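Local atomic coordinates of DNA replication licensing factor MCM related protein (Thermoplasma acidophilum, PDB entry 4ME3), a protein that probably acts as an ATP-driven single-stranded DNA helicase in replication, of which this chain is the zinc-binding N-terminal part. Residues I216-L228 / F256-V268. Sequence-based numbering, arbitrary orientation.
Sequences ITIITEDDLAGLL and FTYLYAINVRKDV
The Tyr260 ring meets Glu221 at its edge and a water on one face. Tyr260 OH donates to Glu221 OE1 at 2.7 Å from above the carboxylate plane, which stands 82° to the ring. Glu221 OE2 forms a salt bridge with Lys139. With an alanine in place of Glu221, the Tyr260 hydroxyl and the Lys139 charge are both likely to lose their shared carboxylate. Ile219 touches two tyrosines: CG1 packs 3.6 Å from Tyr258 CD2, and CG2, held anti to the backbone N by a chi1 of -61°, lies 4.2 Å from Tyr260 CD1. Strands 216-221 and 256-261 run parallel in the OB-fold beta barrel of the MCM N-terminal region. Leu259 N bonds to Thr217 O, Ile219 N to Leu259 O (2.8 Å) and Ala261 N to Ile219 O. A water joins Thr217 N to Thr257 O, and the water over Tyr260 joins Glu221 N to Ala261 O. At the corner, Ile262 and Asn263 form a classic beta bulge facing Asp237. Past it, Val264 CG1 meets Leu228 CD2 tip to tip at 3.8 Å. Lys266 runs alongside Leu228 in the opposite direction, CD 3.6 Å from Leu228 CD2; its NZ bonds to Leu227 O (3.2 Å) and Asn232.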
loop_
_atom_site.group_PDB
_atom_site.type_symbol
_atom_site.label_atom_id
_atom_site.label_comp_id
_atom_site.label_asym_id
_atom_site.label_seq_id
_atom_site.Cartn_x
_atom_site.Cartn_y
_atom_site.Cartn_z
ATOM N N ILE A 216 -4.447 -11.695 -15.002
ATOM C CA ILE A 216 -3.945 -11.472 -13.659
ATOM C C ILE A 216 -4.845 -10.469 -12.962
ATOM O O ILE A 216 -5.431 -9.603 -13.608
ATOM C CB ILE A 216 -2.492 -10.957 -13.660
ATOM C CG1 ILE A 216 -1.931 -10.978 -12.238
ATOM C CG2 ILE A 216 -2.411 -9.549 -14.260
ATOM C CD1 ILE A 216 -0.432 -10.733 -12.161
ATOM N N THR A 217 -4.967 -10.605 -11.648
ATOM C CA THR A 217 -5.793 -9.696 -10.865
ATOM C C THR A 217 -4.963 -8.582 -10.262
ATOM O O THR A 217 -3.846 -8.801 -9.794
ATOM C CB THR A 217 -6.529 -10.425 -9.736
ATOM O OG1 THR A 217 -7.470 -11.341 -10.303
ATOM C CG2 THR A 217 -7.275 -9.435 -8.849
ATOM N N ILE A 218 -5.533 -7.384 -10.286
ATOM C CA ILE A 218 -4.908 -6.209 -9.717
ATOM C C ILE A 218 -5.747 -5.786 -8.527
ATOM O O ILE A 218 -6.977 -5.751 -8.612
ATOM C CB ILE A 218 -4.875 -5.053 -10.727
ATOM C CG1 ILE A 218 -4.183 -5.492 -12.020
ATOM C CG2 ILE A 218 -4.164 -3.847 -10.134
ATOM C CD1 ILE A 218 -4.597 -4.692 -13.214
ATOM N N ILE A 219 -5.085 -5.494 -7.414
ATOM C CA ILE A 219 -5.754 -4.925 -6.254
ATOM C C ILE A 219 -5.560 -3.416 -6.299
ATOM O O ILE A 219 -4.433 -2.932 -6.303
ATOM C CB ILE A 219 -5.181 -5.474 -4.931
ATOM C CG1 ILE A 219 -5.368 -6.992 -4.847
ATOM C CG2 ILE A 219 -5.843 -4.801 -3.735
ATOM C CD1 ILE A 219 -6.793 -7.456 -4.994
ATOM N N THR A 220 -6.662 -2.676 -6.357
ATOM C CA THR A 220 -6.603 -1.221 -6.323
ATOM C C THR A 220 -7.225 -0.736 -5.022
ATOM O O THR A 220 -8.342 -1.120 -4.686
ATOM C CB THR A 220 -7.340 -0.585 -7.519
ATOM O OG1 THR A 220 -8.729 -0.946 -7.491
ATOM C CG2 THR A 220 -6.724 -1.047 -8.831
ATOM N N GLU A 221 -6.497 0.096 -4.284
ATOM C CA GLU A 221 -6.961 0.538 -2.974
ATOM C C GLU A 221 -7.065 2.050 -2.878
ATOM O O GLU A 221 -6.375 2.786 -3.589
ATOM C CB GLU A 221 -6.027 0.036 -1.871
ATOM C CG GLU A 221 -6.039 -1.468 -1.665
ATOM C CD GLU A 221 -5.325 -1.877 -0.391
ATOM O OE1 GLU A 221 -4.491 -1.088 0.104
ATOM O OE2 GLU A 221 -5.596 -2.983 0.118
ATOM N N ASP A 222 -7.941 2.495 -1.981
ATOM C CA ASP A 222 -8.083 3.905 -1.637
ATOM C C ASP A 222 -8.335 4.758 -2.884
ATOM O O ASP A 222 -9.328 4.550 -3.583
ATOM C CB ASP A 222 -6.852 4.359 -0.840
ATOM C CG ASP A 222 -7.122 5.580 0.018
ATOM O OD1 ASP A 222 -8.281 6.050 0.056
ATOM O OD2 ASP A 222 -6.173 6.055 0.680
ATOM N N ASP A 223 -7.449 5.709 -3.164
ATOM C CA ASP A 223 -7.637 6.630 -4.280
ATOM C C ASP A 223 -7.608 5.949 -5.647
ATOM O O ASP A 223 -8.030 6.538 -6.643
ATOM C CB ASP A 223 -6.583 7.748 -4.239
ATOM C CG ASP A 223 -5.177 7.224 -3.980
ATOM O OD1 ASP A 223 -4.994 6.465 -3.007
ATOM O OD2 ASP A 223 -4.252 7.577 -4.743
ATOM N N LEU A 224 -7.110 4.716 -5.700
ATOM C CA LEU A 224 -7.038 3.985 -6.961
ATOM C C LEU A 224 -8.252 3.085 -7.200
ATOM O O LEU A 224 -8.444 2.590 -8.307
ATOM C CB LEU A 224 -5.750 3.155 -7.025
ATOM C CG LEU A 224 -4.449 3.963 -7.016
ATOM C CD1 LEU A 224 -3.253 3.040 -7.206
ATOM C CD2 LEU A 224 -4.477 5.046 -8.081
ATOM N N ALA A 225 -9.076 2.875 -6.177
ATOM C CA ALA A 225 -10.264 2.040 -6.341
ATOM C C ALA A 225 -11.350 2.772 -7.126
ATOM O O ALA A 225 -11.501 3.984 -7.005
ATOM C CB ALA A 225 -10.797 1.600 -4.985
ATOM N N GLY A 226 -12.098 2.027 -7.930
ATOM C CA GLY A 226 -13.236 2.570 -8.647
ATOM C C GLY A 226 -12.879 3.319 -9.916
ATOM O O GLY A 226 -13.658 4.145 -10.382
ATOM N N LEU A 227 -11.711 3.025 -10.479
ATOM C CA LEU A 227 -11.228 3.732 -11.663
ATOM C C LEU A 227 -11.270 2.885 -12.932
ATOM O O LEU A 227 -11.328 3.424 -14.035
ATOM C CB LEU A 227 -9.791 4.212 -11.444
ATOM C CG LEU A 227 -9.566 5.243 -10.335
ATOM C CD1 LEU A 227 -8.086 5.598 -10.236
ATOM C CD2 LEU A 227 -10.402 6.485 -10.572
ATOM N N LEU A 228 -11.238 1.564 -12.780
ATOM C CA LEU A 228 -11.087 0.673 -13.924
ATOM C C LEU A 228 -12.371 -0.096 -14.229
ATOM O O LEU A 228 -13.035 -0.608 -13.323
ATOM C CB LEU A 228 -9.924 -0.296 -13.681
ATOM C CG LEU A 228 -8.574 0.370 -13.391
ATOM C CD1 LEU A 228 -7.471 -0.668 -13.195
ATOM C CD2 LEU A 228 -8.205 1.331 -14.502
ATOM N N PHE A 256 -0.872 -18.381 -6.582
ATOM C CA PHE A 256 -0.935 -17.628 -7.828
ATOM C C PHE A 256 -0.512 -16.195 -7.542
ATOM O O PHE A 256 -0.605 -15.732 -6.405
ATOM C CB PHE A 256 -2.334 -17.684 -8.458
ATOM C CG PHE A 256 -3.422 -17.077 -7.610
ATOM C CD1 PHE A 256 -4.037 -17.815 -6.616
ATOM C CD2 PHE A 256 -3.844 -15.777 -7.832
ATOM C CE1 PHE A 256 -5.043 -17.261 -5.841
ATOM C CE2 PHE A 256 -4.846 -15.217 -7.061
ATOM C CZ PHE A 256 -5.451 -15.962 -6.068
ATOM N N THR A 257 -0.031 -15.505 -8.566
ATOM C CA THR A 257 0.412 -14.131 -8.393
ATOM C C THR A 257 -0.713 -13.145 -8.672
ATOM O O THR A 257 -1.626 -13.428 -9.451
ATOM C CB THR A 257 1.579 -13.793 -9.329
ATOM O OG1 THR A 257 1.193 -14.042 -10.684
ATOM C CG2 THR A 257 2.808 -14.624 -8.989
ATOM N N TYR A 258 -0.633 -11.989 -8.021
ATOM C CA TYR A 258 -1.509 -10.865 -8.314
ATOM C C TYR A 258 -0.707 -9.588 -8.121
ATOM O O TYR A 258 0.374 -9.610 -7.538
ATOM C CB TYR A 258 -2.754 -10.882 -7.422
ATOM C CG TYR A 258 -2.513 -10.571 -5.960
ATOM C CD1 TYR A 258 -2.203 -11.581 -5.056
ATOM C CD2 TYR A 258 -2.616 -9.271 -5.480
ATOM C CE1 TYR A 258 -1.998 -11.303 -3.717
ATOM C CE2 TYR A 258 -2.409 -8.984 -4.146
ATOM C CZ TYR A 258 -2.102 -10.004 -3.268
ATOM O OH TYR A 258 -1.893 -9.714 -1.940
ATOM N N LEU A 259 -1.227 -8.473 -8.618
ATOM C CA LEU A 259 -0.487 -7.225 -8.572
ATOM C C LEU A 259 -1.168 -6.237 -7.642
ATOM O O LEU A 259 -2.360 -5.976 -7.780
ATOM C CB LEU A 259 -0.382 -6.632 -9.970
ATOM C CG LEU A 259 0.667 -5.533 -10.170
ATOM C CD1 LEU A 259 2.073 -6.109 -10.078
ATOM C CD2 LEU A 259 0.454 -4.848 -11.508
ATOM N N TYR A 260 -0.405 -5.707 -6.690
ATOM C CA TYR A 260 -0.879 -4.636 -5.825
ATOM C C TYR A 260 -0.536 -3.295 -6.459
ATOM O O TYR A 260 0.635 -2.917 -6.552
ATOM C CB TYR A 260 -0.245 -4.738 -4.440
ATOM C CG TYR A 260 -0.722 -3.659 -3.506
ATOM C CD1 TYR A 260 -1.908 -3.804 -2.800
ATOM C CD2 TYR A 260 0.003 -2.487 -3.341
ATOM C CE1 TYR A 260 -2.355 -2.817 -1.951
ATOM C CE2 TYR A 260 -0.438 -1.489 -2.492
ATOM C CZ TYR A 260 -1.619 -1.661 -1.799
ATOM O OH TYR A 260 -2.068 -0.676 -0.951
ATOM N N ALA A 261 -1.562 -2.567 -6.886
ATOM C CA ALA A 261 -1.364 -1.371 -7.695
ATOM C C ALA A 261 -0.741 -0.219 -6.910
ATOM O O ALA A 261 -1.193 0.120 -5.814
ATOM C CB ALA A 261 -2.686 -0.927 -8.302
ATOM N N ILE A 262 0.303 0.370 -7.486
ATOM C CA ILE A 262 0.915 1.580 -6.945
ATOM C C ILE A 262 0.583 2.785 -7.818
ATOM O O ILE A 262 0.437 3.904 -7.323
ATOM C CB ILE A 262 2.448 1.433 -6.846
ATOM C CG1 ILE A 262 2.815 0.335 -5.844
ATOM C CG2 ILE A 262 3.085 2.746 -6.444
ATOM C CD1 ILE A 262 2.363 0.608 -4.427
ATOM N N ASN A 263 0.466 2.549 -9.123
ATOM C CA ASN A 263 0.166 3.597 -10.089
ATOM C C ASN A 263 -0.595 2.991 -11.266
ATOM O O ASN A 263 -0.311 1.867 -11.683
ATOM C CB ASN A 263 1.461 4.260 -10.571
ATOM C CG ASN A 263 1.216 5.485 -11.436
ATOM O OD1 ASN A 263 0.373 6.326 -11.126
ATOM N ND2 ASN A 263 1.963 5.592 -12.526
ATOM N N VAL A 264 -1.568 3.730 -11.788
ATOM C CA VAL A 264 -2.409 3.238 -12.875
ATOM C C VAL A 264 -2.531 4.287 -13.972
ATOM O O VAL A 264 -2.726 5.472 -13.689
ATOM C CB VAL A 264 -3.825 2.884 -12.368
ATOM C CG1 VAL A 264 -4.772 2.639 -13.530
ATOM C CG2 VAL A 264 -3.774 1.672 -11.445
ATOM N N ARG A 265 -2.411 3.848 -15.222
ATOM C CA ARG A 265 -2.595 4.729 -16.377
ATOM C C ARG A 265 -3.510 4.066 -17.396
ATOM O O ARG A 265 -3.433 2.859 -17.607
ATOM C CB ARG A 265 -1.252 5.050 -17.037
ATOM C CG ARG A 265 -0.348 5.948 -16.212
ATOM C CD ARG A 265 -0.884 7.374 -16.129
ATOM N NE ARG A 265 0.018 8.238 -15.372
ATOM C CZ ARG A 265 -0.010 8.388 -14.050
ATOM N NH1 ARG A 265 -0.901 7.739 -13.311
ATOM N NH2 ARG A 265 0.860 9.196 -13.461
ATOM N N LYS A 266 -4.366 4.865 -18.025
ATOM C CA LYS A 266 -5.307 4.366 -19.025
ATOM C C LYS A 266 -5.124 5.057 -20.369
ATOM O O LYS A 266 -4.602 6.169 -20.440
ATOM C CB LYS A 266 -6.746 4.584 -18.555
ATOM C CG LYS A 266 -7.163 3.695 -17.403
ATOM C CD LYS A 266 -8.634 3.332 -17.501
ATOM C CE LYS A 266 -9.509 4.434 -16.954
ATOM N NZ LYS A 266 -10.955 4.142 -17.147
ATOM N N ASP A 267 -5.564 4.394 -21.434
ATOM C CA ASP A 267 -5.575 5.002 -22.760
ATOM C C ASP A 267 -6.704 4.406 -23.594
ATOM O O ASP A 267 -7.231 3.343 -23.268
ATOM C CB ASP A 267 -4.234 4.786 -23.460
ATOM C CG ASP A 267 -4.021 3.347 -23.876
ATOM O OD1 ASP A 267 -3.733 2.510 -22.994
ATOM O OD2 ASP A 267 -4.138 3.056 -25.085
ATOM N N VAL A 268 -7.077 5.097 -24.667
ATOM C CA VAL A 268 -8.145 4.622 -25.543
ATOM C C VAL A 268 -7.581 4.226 -26.904
ATOM O O VAL A 268 -6.653 4.860 -27.406
ATOM C CB VAL A 268 -9.241 5.693 -25.745
ATOM C CG1 VAL A 268 -9.630 6.317 -24.414
ATOM C CG2 VAL A 268 -8.784 6.760 -26.731
HETATM O O HOH W 1 -4.165 -13.002 -10.195
HETATM O O HOH W 2 -3.599 0.200 -4.672
HETATM O O HOH W 3 -11.899 5.678 -15.228
#